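Local coordinates for protein inorganic pyrophosphatase (Coxiella burnetii, PDB 3TR4) that probably hydrolyses inorganic pyrophosphate to two phosphate ions, as a magnesium-dependent homohexameric enzyme of the PPase family, at residues R88-I94 with V107-V113. Numbering follows the deposited sequence.
Sequences RVRALGI and VLAVPVV
Arg90 and Val110 form a hydrogen-bonded antiparallel pair, Arg90 N to Val110 O at 2.8 Å and Val110 N to Arg90 O at 3.0 Å, in a twisted hairpin; the N-to-C directions of the two short strand segments are 139° apart. Farther along, a classic beta bulge sets Leu92 and Gly93 against Leu108: Leu108 O takes a nearly straight bond from Leu92 N and a weak one from Gly93 N, and Leu108 N donates to Gly93 O. At the other end Val112 N, already past the second strand, still bonds to Arg88 O.

One face of the Arg90 guanidinium is covered by Val110 CG2, 3.4 Å from Arg90 CZ and over the centre of the group. CG of Arg90 lies between its backbone N and carbonyl carbon (chi1 52°), and the chain then runs extended to NE, which carries the guanidinium out over Val110. Its NE reaches Pro111 O in a weak, bent bond (126° at the hydrogen), and a water in the guanidinium plane links NH2 to the same carbonyl, while NH1 bonds to Ile122 O. Leu92 crosses Val110 at about a right angle on this side, Leu92 CD1 to Val110 CG1 3.8 Å. On the opposite face lie Ala91, Val107 and Ala109: Ala91 CB meets Val107 CG1, and Ala109 CB touches Val89 CG2 at 3.8 Å.

Within the curled sheet of the pyrophosphatase fold, strand 86-99 also pairs with strands 16-23 and 152-159, and Arg88 makes a salt bridge to Asp16. Strand 106-111 runs parallel to strand 72-75, where Val107 bonds through its backbone to Asp72, a manganese ligand. Ile94 packs against helix 160-175, and Pro111 touches Phe46 of a neighbouring subunit.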
ATOM      1  N   ARG B  88      17.173   0.330 -18.763  1.00 20.28           N
ATOM      2  CA  ARG B  88      17.724  -0.300 -19.949  1.00 24.02           C
ATOM      3  C   ARG B  88      17.136  -1.695 -20.104  1.00 24.54           C
ATOM      4  O   ARG B  88      17.203  -2.512 -19.183  1.00 23.12           O
ATOM      5  CB  ARG B  88      19.250  -0.361 -19.851  1.00 33.31           C
ATOM      6  CG  ARG B  88      19.906   1.016 -19.838  1.00 43.83           C
ATOM      7  CD  ARG B  88      21.405   0.941 -19.582  1.00 48.61           C
ATOM      8  NE  ARG B  88      22.073   0.028 -20.503  1.00 56.95           N
ATOM      9  CZ  ARG B  88      22.849  -0.980 -20.119  1.00 60.94           C
ATOM     10  NH1 ARG B  88      23.064  -1.200 -18.828  1.00 61.24           N
ATOM     11  NH2 ARG B  88      23.416  -1.767 -21.022  1.00 62.02           N
ATOM     12  N   VAL B  89      16.560  -1.963 -21.272  1.00 25.89           N
ATOM     13  CA  VAL B  89      15.840  -3.209 -21.500  1.00 22.69           C
ATOM     14  C   VAL B  89      16.270  -3.900 -22.788  1.00 21.55           C
ATOM     15  O   VAL B  89      16.996  -3.333 -23.605  1.00 24.02           O
ATOM     16  CB  VAL B  89      14.306  -2.967 -21.544  1.00 23.29           C
ATOM     17  CG1 VAL B  89      13.835  -2.301 -20.264  1.00 19.99           C
ATOM     18  CG2 VAL B  89      13.934  -2.121 -22.749  1.00 19.45           C
ATOM     19  N   ARG B  90      15.823  -5.140 -22.952  1.00 20.06           N
ATOM     20  CA  ARG B  90      16.081  -5.907 -24.161  1.00 26.08           C
ATOM     21  C   ARG B  90      14.770  -6.534 -24.618  1.00 23.32           C
ATOM     22  O   ARG B  90      13.988  -7.009 -23.794  1.00 23.34           O
ATOM     23  CB  ARG B  90      17.140  -6.984 -23.897  1.00 25.44           C
ATOM     24  CG  ARG B  90      16.837  -7.865 -22.695  1.00 29.03           C
ATOM     25  CD  ARG B  90      17.983  -8.825 -22.386  1.00 29.09           C
ATOM     26  NE  ARG B  90      17.675  -9.678 -21.242  1.00 23.69           N
ATOM     27  CZ  ARG B  90      17.029 -10.836 -21.326  1.00 23.64           C
ATOM     28  NH1 ARG B  90      16.624 -11.285 -22.506  1.00 22.62           N
ATOM     29  NH2 ARG B  90      16.786 -11.544 -20.231  1.00 23.20           N
ATOM     30  N   ALA B  91      14.524  -6.531 -25.924  1.00 25.59           N
ATOM     31  CA  ALA B  91      13.248  -7.007 -26.459  1.00 28.59           C
ATOM     32  C   ALA B  91      13.142  -8.530 -26.554  1.00 32.90           C
ATOM     33  O   ALA B  91      14.131  -9.225 -26.788  1.00 31.19           O
ATOM     34  CB  ALA B  91      12.971  -6.374 -27.818  1.00 24.65           C
ATOM     35  N   LEU B  92      11.926  -9.034 -26.368  1.00 30.42           N
ATOM     36  CA  LEU B  92      11.630 -10.449 -26.539  1.00 24.21           C
ATOM     37  C   LEU B  92      10.749 -10.639 -27.764  1.00 28.11           C
ATOM     38  O   LEU B  92      10.789 -11.674 -28.427  1.00 33.57           O
ATOM     39  CB  LEU B  92      10.895 -10.989 -25.317  1.00 21.61           C
ATOM     40  CG  LEU B  92      11.637 -10.983 -23.984  1.00 26.59           C
ATOM     41  CD1 LEU B  92      10.725 -11.510 -22.891  1.00 29.14           C
ATOM     42  CD2 LEU B  92      12.912 -11.815 -24.078  1.00 28.02           C
ATOM     43  N   GLY B  93       9.935  -9.632 -28.052  1.00 25.96           N
ATOM     44  CA  GLY B  93       8.986  -9.723 -29.139  1.00 25.70           C
ATOM     45  C   GLY B  93       8.130  -8.478 -29.198  1.00 25.31           C
ATOM     46  O   GLY B  93       8.453  -7.460 -28.584  1.00 22.32           O
ATOM     47  N   ILE B  94       7.034  -8.558 -29.938  1.00 24.73           N
ATOM     48  CA  ILE B  94       6.160  -7.407 -30.101  1.00 20.45           C
ATOM     49  C   ILE B  94       4.700  -7.838 -30.153  1.00 22.40           C
ATOM     50  O   ILE B  94       4.363  -8.857 -30.752  1.00 27.83           O
ATOM     51  CB  ILE B  94       6.547  -6.590 -31.355  1.00 25.39           C
ATOM     52  CG1 ILE B  94       5.628  -5.377 -31.525  1.00 29.51           C
ATOM     53  CG2 ILE B  94       6.548  -7.473 -32.599  1.00 27.49           C
ATOM     54  CD1 ILE B  94       6.096  -4.416 -32.600  1.00 29.52           C
ATOM     55  N   VAL B 107       6.267  -3.146 -28.142  1.00 26.91           N
ATOM     56  CA  VAL B 107       7.378  -4.060 -27.913  1.00 23.74           C
ATOM     57  C   VAL B 107       7.299  -4.637 -26.504  1.00 23.61           C
ATOM     58  O   VAL B 107       6.999  -3.923 -25.550  1.00 28.85           O
ATOM     59  CB  VAL B 107       8.734  -3.355 -28.113  1.00 26.16           C
ATOM     60  CG1 VAL B 107       9.873  -4.220 -27.598  1.00 26.25           C
ATOM     61  CG2 VAL B 107       8.939  -3.016 -29.583  1.00 26.24           C
ATOM     62  N   LEU B 108       7.543  -5.937 -26.381  1.00 26.27           N
ATOM     63  CA  LEU B 108       7.639  -6.573 -25.073  1.00 28.65           C
ATOM     64  C   LEU B 108       9.110  -6.744 -24.711  1.00 25.59           C
ATOM     65  O   LEU B 108       9.896  -7.259 -25.510  1.00 26.37           O
ATOM     66  CB  LEU B 108       6.935  -7.933 -25.077  1.00 26.11           C
ATOM     67  CG  LEU B 108       6.880  -8.650 -23.724  1.00 30.40           C
ATOM     68  CD1 LEU B 108       6.028  -7.866 -22.739  1.00 30.23           C
ATOM     69  CD2 LEU B 108       6.354 -10.068 -23.876  1.00 33.04           C
ATOM     70  N   ALA B 109       9.484  -6.310 -23.512  1.00 23.00           N
ATOM     71  CA  ALA B 109      10.885  -6.337 -23.104  1.00 26.66           C
ATOM     72  C   ALA B 109      11.081  -6.780 -21.658  1.00 24.84           C
ATOM     73  O   ALA B 109      10.127  -6.856 -20.881  1.00 20.53           O
ATOM     74  CB  ALA B 109      11.524  -4.969 -23.329  1.00 27.14           C
ATOM     75  N   VAL B 110      12.336  -7.075 -21.318  1.00 26.76           N
ATOM     76  CA  VAL B 110      12.753  -7.376 -19.951  1.00 20.35           C
ATOM     77  C   VAL B 110      14.015  -6.566 -19.666  1.00 19.60           C
ATOM     78  O   VAL B 110      14.660  -6.088 -20.597  1.00 21.66           O
ATOM     79  CB  VAL B 110      13.057  -8.877 -19.762  1.00 23.01           C
ATOM     80  CG1 VAL B 110      11.765  -9.689 -19.724  1.00 23.85           C
ATOM     81  CG2 VAL B 110      13.976  -9.373 -20.864  1.00 19.19           C
ATOM     82  N   PRO B 111      14.380  -6.401 -18.383  1.00 20.27           N
ATOM     83  CA  PRO B 111      15.589  -5.616 -18.110  1.00 18.97           C
ATOM     84  C   PRO B 111      16.817  -6.308 -18.694  1.00 24.93           C
ATOM     85  O   PRO B 111      16.792  -7.529 -18.874  1.00 20.25           O
ATOM     86  CB  PRO B 111      15.670  -5.616 -16.578  1.00 19.98           C
ATOM     87  CG  PRO B 111      14.279  -5.935 -16.113  1.00 17.91           C
ATOM     88  CD  PRO B 111      13.738  -6.878 -17.145  1.00 21.53           C
ATOM     89  N   VAL B 112      17.865  -5.549 -19.001  1.00 26.57           N
ATOM     90  CA  VAL B 112      19.120  -6.161 -19.426  1.00 26.83           C
ATOM     91  C   VAL B 112      19.607  -7.089 -18.317  1.00 25.87           C
ATOM     92  O   VAL B 112      19.243  -6.920 -17.154  1.00 25.54           O
ATOM     93  CB  VAL B 112      20.207  -5.115 -19.758  1.00 28.28           C
ATOM     94  CG1 VAL B 112      19.802  -4.293 -20.984  1.00 27.94           C
ATOM     95  CG2 VAL B 112      20.472  -4.213 -18.564  1.00 27.53           C
ATOM     96  N   VAL B 113      20.420  -8.076 -18.676  1.00 25.29           N
ATOM     97  CA  VAL B 113      20.873  -9.075 -17.706  1.00 28.13           C
ATOM     98  C   VAL B 113      21.555  -8.445 -16.491  1.00 31.49           C
ATOM     99  O   VAL B 113      21.315  -8.852 -15.354  1.00 29.31           O
ATOM    100  CB  VAL B 113      21.815 -10.106 -18.353  1.00 30.17           C
ATOM    101  CG1 VAL B 113      22.360 -11.055 -17.301  1.00 33.30           C
ATOM    102  CG2 VAL B 113      21.080 -10.873 -19.452  1.00 29.06           C
TER
HETATM  103  O   HOH W   1      17.424 -10.091 -17.737  1.00 25.49           O